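ApRick protease (Rickettsia conorii, PDB 5C9F) is a retropepsin-like aspartic protease that probably cleaves peptide bonds, the crystallised chain being the protease domain of a longer, probably membrane-bound protein. Local coordinates at residues F21-F26 with V83-E88; K31-V36 with L101-L106; V36-S41 with L106-L111; P77-S82 with F89-G94. One frame throughout, in Å; residues are numbered along the deposited sequence.

Contact 1: F21-F26 with V83-E88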
loop_
_atom_site.group_PDB
_atom_site.type_symbol
_atom_site.label_atom_id
_atom_site.label_comp_id
_atom_site.label_asym_id
_atom_site.label_seq_id
_atom_site.Cartn_x
_atom_site.Cartn_y
_atom_site.Cartn_z
ATOM N N PHE A 21 -7.974 -21.060 14.383
ATOM C CA PHE A 21 -7.930 -19.653 14.270
ATOM C C PHE A 21 -9.340 -19.103 14.328
ATOM O O PHE A 21 -10.272 -19.648 13.661
ATOM C CB PHE A 21 -7.297 -19.204 12.932
ATOM C CG PHE A 21 -5.878 -19.570 12.776
ATOM C CD1 PHE A 21 -4.881 -18.798 13.359
ATOM C CD2 PHE A 21 -5.517 -20.681 12.042
ATOM C CE1 PHE A 21 -3.567 -19.144 13.213
ATOM C CE2 PHE A 21 -4.185 -21.033 11.889
ATOM C CZ PHE A 21 -3.215 -20.261 12.473
ATOM N N TYR A 22 -9.524 -18.046 15.120
ATOM C CA TYR A 22 -10.797 -17.368 15.179
ATOM C C TYR A 22 -10.641 -15.935 14.732
ATOM O O TYR A 22 -9.623 -15.308 14.986
ATOM C CB TYR A 22 -11.388 -17.429 16.621
ATOM C CG TYR A 22 -11.591 -18.844 17.124
ATOM C CD1 TYR A 22 -12.769 -19.540 16.869
ATOM C CD2 TYR A 22 -10.600 -19.508 17.754
ATOM C CE1 TYR A 22 -12.945 -20.851 17.283
ATOM C CE2 TYR A 22 -10.785 -20.831 18.183
ATOM C CZ TYR A 22 -11.960 -21.476 17.937
ATOM O OH TYR A 22 -12.158 -22.751 18.359
ATOM N N ILE A 23 -11.702 -15.408 14.117
ATOM C CA ILE A 23 -11.726 -14.019 13.660
ATOM C C ILE A 23 -13.094 -13.403 13.930
ATOM O O ILE A 23 -14.110 -14.029 13.683
ATOM C CB ILE A 23 -11.593 -13.861 12.123
ATOM C CG1 ILE A 23 -10.444 -14.641 11.557
ATOM C CG2 ILE A 23 -11.392 -12.391 11.812
ATOM C CD1 ILE A 23 -10.477 -14.594 10.034
ATOM N N ASN A 24 -13.075 -12.207 14.479
ATOM C CA ASN A 24 -14.281 -11.416 14.735
ATOM C C ASN A 24 -14.515 -10.537 13.511
ATOM O O ASN A 24 -13.593 -9.916 12.987
ATOM C CB ASN A 24 -14.081 -10.551 15.977
ATOM C CG ASN A 24 -14.050 -11.362 17.225
ATOM O OD1 ASN A 24 -14.870 -12.268 17.415
ATOM N ND2 ASN A 24 -13.099 -11.096 18.065
ATOM N N ALA A 25 -15.707 -10.624 12.981
ATOM C CA ALA A 25 -16.085 -9.822 11.870
ATOM C C ALA A 25 -17.314 -9.028 12.278
ATOM O O ALA A 25 -18.079 -9.464 13.117
ATOM C CB ALA A 25 -16.383 -10.743 10.684
ATOM N N PHE A 26 -17.558 -7.933 11.594
ATOM C CA PHE A 26 -18.792 -7.231 11.707
ATOM C C PHE A 26 -19.659 -7.518 10.503
ATOM O O PHE A 26 -19.316 -7.188 9.365
ATOM C CB PHE A 26 -18.565 -5.745 11.886
ATOM C CG PHE A 26 -18.002 -5.425 13.230
ATOM C CD1 PHE A 26 -16.643 -5.572 13.460
ATOM C CD2 PHE A 26 -18.829 -5.034 14.285
ATOM C CE1 PHE A 26 -16.097 -5.299 14.701
ATOM C CE2 PHE A 26 -18.284 -4.774 15.554
ATOM C CZ PHE A 26 -16.917 -4.906 15.754
ATOM N N VAL A 83 -19.948 -7.696 5.272
ATOM C CA VAL A 83 -19.018 -8.430 6.139
ATOM C C VAL A 83 -17.726 -7.622 6.177
ATOM O O VAL A 83 -17.057 -7.480 5.149
ATOM C CB VAL A 83 -18.678 -9.846 5.624
ATOM C CG1 VAL A 83 -17.674 -10.543 6.559
ATOM C CG2 VAL A 83 -19.910 -10.757 5.509
ATOM N N VAL A 84 -17.401 -7.078 7.349
ATOM C CA VAL A 84 -16.220 -6.268 7.513
ATOM C C VAL A 84 -15.211 -7.079 8.332
ATOM O O VAL A 84 -15.471 -7.416 9.511
ATOM C CB VAL A 84 -16.540 -4.933 8.211
ATOM C CG1 VAL A 84 -15.267 -4.090 8.377
ATOM C CG2 VAL A 84 -17.610 -4.179 7.432
ATOM N N ILE A 85 -14.086 -7.339 7.698
ATOM C CA ILE A 85 -12.883 -7.884 8.346
ATOM C C ILE A 85 -11.703 -7.072 7.735
ATOM O O ILE A 85 -11.167 -7.433 6.684
ATOM C CB ILE A 85 -12.649 -9.357 7.972
ATOM C CG1 ILE A 85 -13.850 -10.224 8.426
ATOM C CG2 ILE A 85 -11.377 -9.860 8.665
ATOM C CD1 ILE A 85 -13.835 -11.604 7.851
ATOM N N GLY A 86 -11.344 -5.968 8.363
ATOM C CA GLY A 86 -10.418 -5.008 7.767
ATOM C C GLY A 86 -11.128 -4.210 6.690
ATOM O O GLY A 86 -11.472 -3.045 6.888
ATOM N N LYS A 87 -11.372 -4.827 5.548
ATOM C CA LYS A 87 -12.198 -4.145 4.554
ATOM C C LYS A 87 -13.599 -4.712 4.551
ATOM O O LYS A 87 -13.859 -5.808 5.099
ATOM C CB LYS A 87 -11.605 -4.259 3.171
ATOM C CG LYS A 87 -11.523 -5.642 2.597
ATOM C CD LYS A 87 -11.009 -5.590 1.163
ATOM C CE LYS A 87 -12.112 -5.370 0.159
ATOM N NZ LYS A 87 -11.499 -4.990 -1.146
ATOM N N GLU A 88 -14.481 -3.969 3.878
ATOM C CA GLU A 88 -15.871 -4.334 3.768
ATOM C C GLU A 88 -16.068 -5.185 2.545
ATOM O O GLU A 88 -15.728 -4.786 1.469
ATOM C CB GLU A 88 -16.739 -3.116 3.673
ATOM C CG GLU A 88 -18.196 -3.528 3.645
ATOM C CD GLU A 88 -19.145 -2.357 3.740
ATOM O OE1 GLU A 88 -18.713 -1.202 3.614
ATOM O OE2 GLU A 88 -20.334 -2.598 3.956
#
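The carbonyl oxygen of Phe26 receives the N-H of Val84 at an N-to-O distance of 2.8 Å, and the CA-H of Val83 points at the same oxygen. In return Phe26 N donates to Val84 O over 3.0 Å. These two bonds make Phe26 and Val84 an antiparallel hydrogen-bonded pair, the point where strands 22-27 and 71-84 join in the mixed sheet of this retropepsin-like domain. Beta-branched Val84 suits an extended backbone, and its CB sits 4.3 Å from Phe26 CB on one face, while the end of the Phe26 side chain turns off elsewhere.

Past this pair segment 83-88 leaves the sheet. Gly86, with phi 75° and psi -74°, sits in a classic gamma turn closed by a weak bond from Lys87 N to Ile85 O, a shape that glycine adopts readily. Ile85, at the start of the turn, lies against the methyl of Ala25: its CG1 comes within 3.4 Å of Ala25 CB, tighter than usual for two carbons, and the small alanine suits so close an approach. Ile11 and Phe114 also cover Ile85, and Met1 of the second subunit packs on Ile23, so branched apolar chains suit this core. Ile23 and Ile85 cross at about a right angle. In both, CG1 lies beside the backbone N (chi1 -50° in Ile23), which leaves CG2 anti to it, and the two CG2 methyls meet at 4.0 Å.

Contact 2: K31-V36 with L101-L106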
loop_
_atom_site.group_PDB
_atom_site.type_symbol
_atom_site.label_atom_id
_atom_site.label_comp_id
_atom_site.label_asym_id
_atom_site.label_seq_id
_atom_site.Cartn_x
_atom_site.Cartn_y
_atom_site.Cartn_z
ATOM N N LYS A 31 -21.087 -7.754 15.538
ATOM C CA LYS A 31 -19.897 -8.544 15.772
ATOM C C LYS A 31 -20.239 -10.006 15.814
ATOM O O LYS A 31 -21.109 -10.431 16.615
ATOM C CB LYS A 31 -19.242 -8.183 17.095
ATOM C CG LYS A 31 -17.915 -8.854 17.301
ATOM C CD LYS A 31 -17.538 -8.717 18.791
ATOM C CE LYS A 31 -16.104 -9.100 19.072
ATOM N NZ LYS A 31 -15.873 -8.900 20.530
ATOM N N ILE A 32 -19.580 -10.794 14.951
ATOM C CA ILE A 32 -19.774 -12.239 14.931
ATOM C C ILE A 32 -18.400 -12.859 15.028
ATOM O O ILE A 32 -17.480 -12.433 14.355
ATOM C CB ILE A 32 -20.434 -12.718 13.610
ATOM C CG1 ILE A 32 -21.812 -12.099 13.366
ATOM C CG2 ILE A 32 -20.563 -14.240 13.594
ATOM C CD1 ILE A 32 -22.895 -12.546 14.305
ATOM N N LYS A 33 -18.286 -13.921 15.817
ATOM C CA LYS A 33 -17.074 -14.691 15.933
ATOM C C LYS A 33 -17.107 -15.880 15.001
ATOM O O LYS A 33 -18.016 -16.683 15.036
ATOM C CB LYS A 33 -16.893 -15.164 17.366
ATOM C CG LYS A 33 -15.493 -15.721 17.594
ATOM C CD LYS A 33 -15.374 -16.300 18.989
ATOM C CE LYS A 33 -13.930 -16.379 19.430
ATOM N NZ LYS A 33 -13.815 -17.092 20.731
ATOM N N PHE A 34 -16.114 -15.971 14.131
ATOM C CA PHE A 34 -15.981 -17.091 13.204
ATOM C C PHE A 34 -14.774 -17.910 13.509
ATOM O O PHE A 34 -13.736 -17.377 13.956
ATOM C CB PHE A 34 -15.780 -16.574 11.780
ATOM C CG PHE A 34 -16.976 -15.939 11.210
ATOM C CD1 PHE A 34 -17.990 -16.716 10.700
ATOM C CD2 PHE A 34 -17.132 -14.557 11.225
ATOM C CE1 PHE A 34 -19.163 -16.118 10.212
ATOM C CE2 PHE A 34 -18.271 -13.950 10.699
ATOM C CZ PHE A 34 -19.292 -14.726 10.197
ATOM N N MET A 35 -14.890 -19.209 13.287
ATOM C CA MET A 35 -13.745 -20.075 13.179
ATOM C C MET A 35 -13.352 -20.170 11.705
ATOM O O MET A 35 -14.211 -20.375 10.848
ATOM C CB MET A 35 -14.079 -21.454 13.717
ATOM C CG MET A 35 -12.868 -22.397 13.778
ATOM S SD MET A 35 -13.254 -23.959 14.609
ATOM C CE MET A 35 -14.015 -24.810 13.279
ATOM N N VAL A 36 -12.071 -19.985 11.418
ATOM C CA VAL A 36 -11.541 -20.198 10.047
ATOM C C VAL A 36 -11.520 -21.705 9.705
ATOM O O VAL A 36 -11.088 -22.521 10.516
ATOM C CB VAL A 36 -10.127 -19.641 9.925
ATOM C CG1 VAL A 36 -9.538 -19.961 8.538
ATOM C CG2 VAL A 36 -10.165 -18.150 10.192
ATOM N N LEU A 101 -24.130 -27.039 14.512
ATOM C CA LEU A 101 -23.000 -26.087 14.494
ATOM C C LEU A 101 -22.668 -25.305 15.784
ATOM O O LEU A 101 -23.378 -24.395 16.214
ATOM C CB LEU A 101 -23.143 -25.121 13.291
ATOM C CG LEU A 101 -21.871 -24.528 12.697
ATOM C CD1 LEU A 101 -21.018 -25.637 12.098
ATOM C CD2 LEU A 101 -22.215 -23.474 11.647
ATOM N N ASP A 102 -21.492 -25.572 16.343
ATOM C CA ASP A 102 -21.036 -24.855 17.563
ATOM C C ASP A 102 -20.582 -23.422 17.353
ATOM O O ASP A 102 -20.840 -22.539 18.165
ATOM C CB ASP A 102 -19.864 -25.620 18.216
ATOM C CG ASP A 102 -19.837 -25.463 19.729
ATOM O OD1 ASP A 102 -20.860 -25.764 20.376
ATOM O OD2 ASP A 102 -18.793 -25.050 20.270
ATOM N N ILE A 103 -19.912 -23.171 16.241
ATOM C CA ILE A 103 -19.467 -21.817 15.962
ATOM C C ILE A 103 -19.516 -21.574 14.471
ATOM O O ILE A 103 -19.275 -22.493 13.648
ATOM C CB ILE A 103 -18.039 -21.598 16.513
ATOM C CG1 ILE A 103 -17.673 -20.146 16.420
ATOM C CG2 ILE A 103 -17.056 -22.446 15.751
ATOM C CD1 ILE A 103 -16.519 -19.738 17.284
ATOM N N SER A 104 -19.844 -20.338 14.092
ATOM C CA SER A 104 -19.936 -20.023 12.709
ATOM C C SER A 104 -18.600 -20.165 12.036
ATOM O O SER A 104 -17.560 -19.955 12.679
ATOM C CB SER A 104 -20.476 -18.617 12.538
ATOM O OG SER A 104 -21.804 -18.597 12.944
ATOM N N LEU A 105 -18.623 -20.477 10.741
ATOM C CA LEU A 105 -17.443 -20.781 9.983
ATOM C C LEU A 105 -17.252 -19.795 8.884
ATOM O O LEU A 105 -18.140 -19.529 8.116
ATOM C CB LEU A 105 -17.516 -22.201 9.357
ATOM C CG LEU A 105 -17.752 -23.375 10.336
ATOM C CD1 LEU A 105 -17.899 -24.693 9.591
ATOM C CD2 LEU A 105 -16.638 -23.467 11.362
ATOM N N LEU A 106 -16.019 -19.371 8.732
ATOM C CA LEU A 106 -15.611 -18.578 7.612
ATOM C C LEU A 106 -14.782 -19.482 6.731
ATOM O O LEU A 106 -13.785 -20.079 7.167
ATOM C CB LEU A 106 -14.707 -17.464 8.180
ATOM C CG LEU A 106 -14.514 -16.205 7.373
ATOM C CD1 LEU A 106 -13.830 -15.186 8.284
ATOM C CD2 LEU A 106 -13.648 -16.511 6.198
HETATM O O HOH W 1 -20.218 -17.845 15.945
#
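Phe34 and Leu106 cross at about a right angle, their CB atoms 3.9 Å apart, and form the apolar centre where strand 104-106 pairs with strand 30-36. Consistent with the psi motif of aspartic proteases, a strand late in the chain is threaded beside the one leading to the aspartate loop; here it also bonds through Leu105 to Ala44. The axes of these short segments diverge by 59°, although the register is parallel. The Phe34 ring has the CG2 of Ile32 above one face, displaced toward the rim, and the N of Leu105 at its edge in plane. Ser104 CB approaches the ring obliquely, 3.6 Å from Phe34 CD1. A small serine lets the ring come this close, while its hydroxyl bonds to Asp49 and to the N of Thr46.

Met35 packs on the other face of the sheet. Its chain bends at the thioether (chi3 81°), laying CE alongside Leu105, 3.5 Å from CD2; the flexible methionine can thus follow its neighbour, both pointing the same way. Ile103 CG2 touches Met35 CB.

The polar edge is backbone. Met35 N reaches Ser104 O at 2.8 Å and Leu106 N reaches Met35 O at 3.0 Å. Where the strands splay apart, one water bridges them, donating to Lys33 O at 2.7 Å and accepting from Ser104 N at 3.1 Å.

Contact 3: V36-S41 with L106-L111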
loop_
_atom_site.group_PDB
_atom_site.type_symbol
_atom_site.label_atom_id
_atom_site.label_comp_id
_atom_site.label_asym_id
_atom_site.label_seq_id
_atom_site.Cartn_x
_atom_site.Cartn_y
_atom_site.Cartn_z
ATOM N N VAL A 36 -12.071 -19.985 11.418
ATOM C CA VAL A 36 -11.541 -20.198 10.047
ATOM C C VAL A 36 -11.520 -21.705 9.705
ATOM O O VAL A 36 -11.088 -22.521 10.516
ATOM C CB VAL A 36 -10.127 -19.641 9.925
ATOM C CG1 VAL A 36 -9.538 -19.961 8.538
ATOM C CG2 VAL A 36 -10.165 -18.150 10.192
ATOM N N ASP A 37 -12.105 -22.062 8.563
ATOM C CA ASP A 37 -12.177 -23.464 8.084
ATOM C C ASP A 37 -11.872 -23.478 6.597
ATOM O O ASP A 37 -12.719 -23.056 5.797
ATOM C CB ASP A 37 -13.572 -24.020 8.335
ATOM C CG ASP A 37 -13.657 -25.522 8.100
ATOM O OD1 ASP A 37 -12.681 -26.109 7.588
ATOM O OD2 ASP A 37 -14.709 -26.128 8.430
ATOM N N THR A 38 -10.632 -23.841 6.232
ATOM C CA THR A 38 -10.155 -23.919 4.829
ATOM C C THR A 38 -10.862 -25.044 4.048
ATOM O O THR A 38 -10.847 -25.009 2.850
ATOM C CB THR A 38 -8.609 -24.129 4.729
ATOM O OG1 THR A 38 -8.221 -25.235 5.555
ATOM C CG2 THR A 38 -7.849 -22.894 5.152
ATOM N N GLY A 39 -11.480 -25.977 4.774
ATOM C CA GLY A 39 -12.364 -26.998 4.283
ATOM C C GLY A 39 -13.833 -26.645 4.176
ATOM O O GLY A 39 -14.613 -27.506 3.854
ATOM N N ALA A 40 -14.202 -25.389 4.448
ATOM C CA ALA A 40 -15.498 -24.798 4.060
ATOM C C ALA A 40 -15.431 -23.902 2.809
ATOM O O ALA A 40 -14.392 -23.317 2.486
ATOM C CB ALA A 40 -16.033 -23.963 5.192
ATOM N N SER A 41 -16.571 -23.733 2.144
ATOM C CA SER A 41 -16.629 -22.850 0.997
ATOM C C SER A 41 -17.262 -21.531 1.441
ATOM O O SER A 41 -16.549 -20.567 1.763
ATOM C CB SER A 41 -17.378 -23.516 -0.175
ATOM O OG SER A 41 -18.648 -24.028 0.340
ATOM N N LEU A 106 -16.019 -19.371 8.732
ATOM C CA LEU A 106 -15.611 -18.578 7.612
ATOM C C LEU A 106 -14.782 -19.482 6.731
ATOM O O LEU A 106 -13.785 -20.079 7.167
ATOM C CB LEU A 106 -14.707 -17.464 8.180
ATOM C CG LEU A 106 -14.514 -16.205 7.373
ATOM C CD1 LEU A 106 -13.830 -15.186 8.284
ATOM C CD2 LEU A 106 -13.648 -16.511 6.198
ATOM N N GLY A 107 -15.120 -19.512 5.462
ATOM C CA GLY A 107 -14.512 -20.492 4.541
ATOM C C GLY A 107 -13.724 -19.826 3.442
ATOM O O GLY A 107 -13.483 -18.600 3.483
ATOM N N MET A 108 -13.326 -20.640 2.472
ATOM C CA MET A 108 -12.430 -20.204 1.417
ATOM C C MET A 108 -13.056 -19.229 0.498
ATOM O O MET A 108 -12.328 -18.415 -0.097
ATOM C CB MET A 108 -11.939 -21.426 0.592
ATOM C CG MET A 108 -10.996 -22.307 1.348
ATOM S SD MET A 108 -9.511 -21.355 1.799
ATOM C CE MET A 108 -8.929 -20.775 0.251
ATOM N N SER A 109 -14.383 -19.294 0.291
ATOM C CA SER A 109 -14.976 -18.307 -0.663
ATOM C C SER A 109 -14.758 -16.848 -0.211
ATOM O O SER A 109 -14.404 -16.006 -1.016
ATOM C CB SER A 109 -16.444 -18.571 -0.925
ATOM O OG SER A 109 -16.601 -19.961 -1.204
ATOM N N LEU A 110 -14.851 -16.571 1.096
ATOM C CA LEU A 110 -14.529 -15.225 1.582
ATOM C C LEU A 110 -12.977 -15.027 1.653
ATOM O O LEU A 110 -12.445 -13.969 1.253
ATOM C CB LEU A 110 -15.206 -14.922 2.898
ATOM C CG LEU A 110 -15.013 -13.510 3.513
ATOM C CD1 LEU A 110 -15.424 -12.381 2.594
ATOM C CD2 LEU A 110 -15.807 -13.386 4.799
ATOM N N LEU A 111 -12.261 -16.017 2.174
ATOM C CA LEU A 111 -10.828 -15.860 2.431
ATOM C C LEU A 111 -10.026 -15.613 1.151
ATOM O O LEU A 111 -9.051 -14.864 1.183
ATOM C CB LEU A 111 -10.286 -17.084 3.092
ATOM C CG LEU A 111 -10.695 -17.212 4.565
ATOM C CD1 LEU A 111 -10.326 -18.577 5.057
ATOM C CD2 LEU A 111 -10.043 -16.160 5.453
HETATM O O HOH W 2 -16.436 -18.246 3.111
#
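Asp37 N donates to Leu106 O at 3.0 Å and carries the strand pairing into the loop 36-41, whose Asp-Thr-Gly sequence is the signature of the aspartic proteases. Residues Asp37 to Ala40 form a type I turn, closed by Ala40 N donating to Asp37 O, and a weak bond from Gly39 N to Asp37 OD1 adds to it.

Beyond the turn the loop supplies acceptors to helix 108-111. Met108 N reaches Ala40 O at 2.9 Å with an almost straight N-H, and Ser109 N reaches Ser41 O at 2.9 Å. A water donates to Ser41 O at 2.7 Å and accepts from Gly107 N and Leu110 N, which accounts for two more amides. Gly107, the N-cap residue, has no side chain to keep the carbonyls of Ala40 and Ser41 off, and its CA-H points at Asp37 O, 3.4 Å from CA. On the apolar side, Val36 CG1 meets Leu111 CD1 at 3.8 Å.

No other chain of the assembly touches these segments, so the pairing of two such loops expected in a retropepsin active site is not formed in this assembly. The loop's carbonyls and one water thus serve the N-H groups of the first helical turn, tying the aspartate loop's shape to the helix.

Contact 4: P77-S82 with F89-G94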
loop_
_atom_site.group_PDB
_atom_site.type_symbol
_atom_site.label_atom_id
_atom_site.label_comp_id
_atom_site.label_asym_id
_atom_site.label_seq_id
_atom_site.Cartn_x
_atom_site.Cartn_y
_atom_site.Cartn_z
ATOM N N PRO A 77 -29.786 -21.226 2.169
ATOM C CA PRO A 77 -28.833 -20.253 1.651
ATOM C C PRO A 77 -29.238 -18.845 2.022
ATOM O O PRO A 77 -30.411 -18.565 2.060
ATOM C CB PRO A 77 -28.913 -20.456 0.122
ATOM C CG PRO A 77 -30.236 -21.080 -0.106
ATOM C CD PRO A 77 -30.542 -21.898 1.096
ATOM N N ILE A 78 -28.259 -17.986 2.322
ATOM C CA ILE A 78 -28.487 -16.588 2.621
ATOM C C ILE A 78 -27.414 -15.776 1.942
ATOM O O ILE A 78 -26.387 -16.304 1.533
ATOM C CB ILE A 78 -28.484 -16.305 4.125
ATOM C CG1 ILE A 78 -27.166 -16.798 4.761
ATOM C CG2 ILE A 78 -29.698 -16.988 4.815
ATOM C CD1 ILE A 78 -26.964 -16.359 6.174
ATOM N N THR A 79 -27.639 -14.474 1.890
ATOM C CA THR A 79 -26.630 -13.505 1.450
ATOM C C THR A 79 -26.429 -12.432 2.517
ATOM O O THR A 79 -27.376 -11.932 3.065
ATOM C CB THR A 79 -27.060 -12.844 0.137
ATOM O OG1 THR A 79 -27.213 -13.871 -0.847
ATOM C CG2 THR A 79 -26.024 -11.847 -0.321
ATOM N N LEU A 80 -25.172 -12.182 2.864
ATOM C CA LEU A 80 -24.841 -11.239 3.897
ATOM C C LEU A 80 -24.485 -9.908 3.213
ATOM O O LEU A 80 -23.537 -9.809 2.458
ATOM C CB LEU A 80 -23.729 -11.768 4.729
ATOM C CG LEU A 80 -24.044 -13.092 5.471
ATOM C CD1 LEU A 80 -22.761 -13.651 6.033
ATOM C CD2 LEU A 80 -25.042 -12.937 6.577
ATOM N N ASN A 81 -25.282 -8.897 3.474
ATOM C CA ASN A 81 -25.110 -7.611 2.813
ATOM C C ASN A 81 -23.717 -7.060 3.029
ATOM O O ASN A 81 -23.090 -6.602 2.086
ATOM C CB ASN A 81 -26.139 -6.595 3.321
ATOM C CG ASN A 81 -27.556 -6.999 2.981
ATOM O OD1 ASN A 81 -27.804 -7.624 1.972
ATOM N ND2 ASN A 81 -28.491 -6.648 3.845
ATOM N N SER A 82 -23.237 -7.114 4.258
ATOM C CA SER A 82 -21.946 -6.538 4.587
ATOM C C SER A 82 -21.179 -7.375 5.615
ATOM O O SER A 82 -21.742 -7.812 6.616
ATOM C CB SER A 82 -22.145 -5.116 5.127
ATOM O OG SER A 82 -21.001 -4.661 5.836
ATOM N N PHE A 89 -16.627 -6.380 2.718
ATOM C CA PHE A 89 -17.013 -7.213 1.602
ATOM C C PHE A 89 -18.531 -7.188 1.508
ATOM O O PHE A 89 -19.231 -7.119 2.523
ATOM C CB PHE A 89 -16.494 -8.631 1.819
ATOM C CG PHE A 89 -14.987 -8.741 1.917
ATOM C CD1 PHE A 89 -14.318 -8.689 3.170
ATOM C CD2 PHE A 89 -14.245 -8.984 0.785
ATOM C CE1 PHE A 89 -12.944 -8.842 3.248
ATOM C CE2 PHE A 89 -12.876 -9.148 0.866
ATOM C CZ PHE A 89 -12.221 -9.086 2.083
ATOM N N LYS A 90 -19.052 -7.230 0.279
ATOM C CA LYS A 90 -20.466 -7.062 0.036
ATOM C C LYS A 90 -21.082 -8.313 -0.551
ATOM O O LYS A 90 -20.452 -9.012 -1.322
ATOM C CB LYS A 90 -20.725 -5.872 -0.890
ATOM C CG LYS A 90 -20.152 -4.538 -0.407
ATOM C CD LYS A 90 -20.789 -4.018 0.880
ATOM C CE LYS A 90 -22.288 -3.757 0.767
ATOM N NZ LYS A 90 -22.617 -2.706 -0.234
ATOM N N ASN A 91 -22.318 -8.575 -0.139
ATOM C CA ASN A 91 -23.144 -9.677 -0.643
ATOM C C ASN A 91 -22.417 -10.993 -0.659
ATOM O O ASN A 91 -22.209 -11.577 -1.686
ATOM C CB ASN A 91 -23.669 -9.329 -2.023
ATOM C CG ASN A 91 -24.470 -8.043 -2.018
ATOM O OD1 ASN A 91 -25.345 -7.850 -1.186
ATOM N ND2 ASN A 91 -24.138 -7.135 -2.921
ATOM N N ILE A 92 -22.033 -11.431 0.527
ATOM C CA ILE A 92 -21.244 -12.579 0.747
ATOM C C ILE A 92 -22.186 -13.742 1.000
ATOM O O ILE A 92 -23.152 -13.675 1.769
ATOM C CB ILE A 92 -20.336 -12.386 1.973
ATOM C CG1 ILE A 92 -19.406 -11.193 1.704
ATOM C CG2 ILE A 92 -19.598 -13.694 2.345
ATOM C CD1 ILE A 92 -18.624 -11.344 0.403
ATOM N N LYS A 93 -21.885 -14.838 0.327
ATOM C CA LYS A 93 -22.739 -16.040 0.386
ATOM C C LYS A 93 -22.561 -16.734 1.709
ATOM O O LYS A 93 -21.434 -16.926 2.195
ATOM C CB LYS A 93 -22.329 -17.009 -0.739
ATOM C CG LYS A 93 -23.466 -17.736 -1.435
ATOM C CD LYS A 93 -22.970 -19.002 -2.150
ATOM C CE LYS A 93 -24.108 -19.812 -2.755
ATOM N NZ LYS A 93 -24.608 -19.220 -4.029
ATOM N N GLY A 94 -23.672 -17.258 2.220
ATOM C CA GLY A 94 -23.630 -18.104 3.401
ATOM C C GLY A 94 -24.799 -19.030 3.435
ATOM O O GLY A 94 -25.619 -19.075 2.511
#
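The side chains of Asn81 and Asn91 cross obliquely, with their amide planes 87° apart and each OD1 4.0 Å from the other. They sit where the hairpin of strands 71-84 and 88-97 turns a corner. The other flat group, the ring of Phe89, leads away from this pairing to an edge-to-face stack with Phe114.

At the corner, Asn91 and Ile92 both face Leu80, which makes a G1 beta bulge. Asn91 takes up left-handed backbone angles (phi 49°, psi 62°), which asparagine tolerates better than most residues; its N donates to Asn81 O at 3.1 Å, while Ile92 N donates to Leu80 O at 2.9 Å. Thr79, with CG2 anti to the backbone N, lays that methyl 3.6 Å from Asn91 CA. Lys90 curls back through three bends, bringing its CE near Asn81 O.

Regular pairing follows: Leu80 N to Ile92 O at 2.7 Å, then two bonds between Ile78 and Gly94. Ile78 CG1 lies against the backbone of Gly94, 3.5 Å from its carbonyl C.

Backbone bonds thus hold the hairpin, while its side chains divide by chemistry. Ile78, Leu80 and Ile92 turn to Ile43 and Leu45 of strand 43-45, whereas Thr79 and Lys93 on one side of the corner and Lys90 on the other are exposed, and Ser82 OG bonds to Glu88.

How the contacts relate
From the N terminus, strand 22-27 opens contact 1, strand 30-36 opens contact 2, and the loop that follows opens contact 3. The chain then makes the hairpin of contact 4, and contact 1 closes between its two arms, at 83-88, so contacts 1 and 4 cross. Contact 2 closes at 101-106 and contact 3 at 106-111; each crosses contact 1 and the other, and the whole of contact 4 falls within the span of both. Contacts 2 and 3 share Val36 and Leu106. Ile23 and Ile85 of contact 1 pack on Leu106, and Leu110 of contact 3 touches Phe89 and Ile92 of contact 4, joining sheet, aspartate loop, short helix and hairpin.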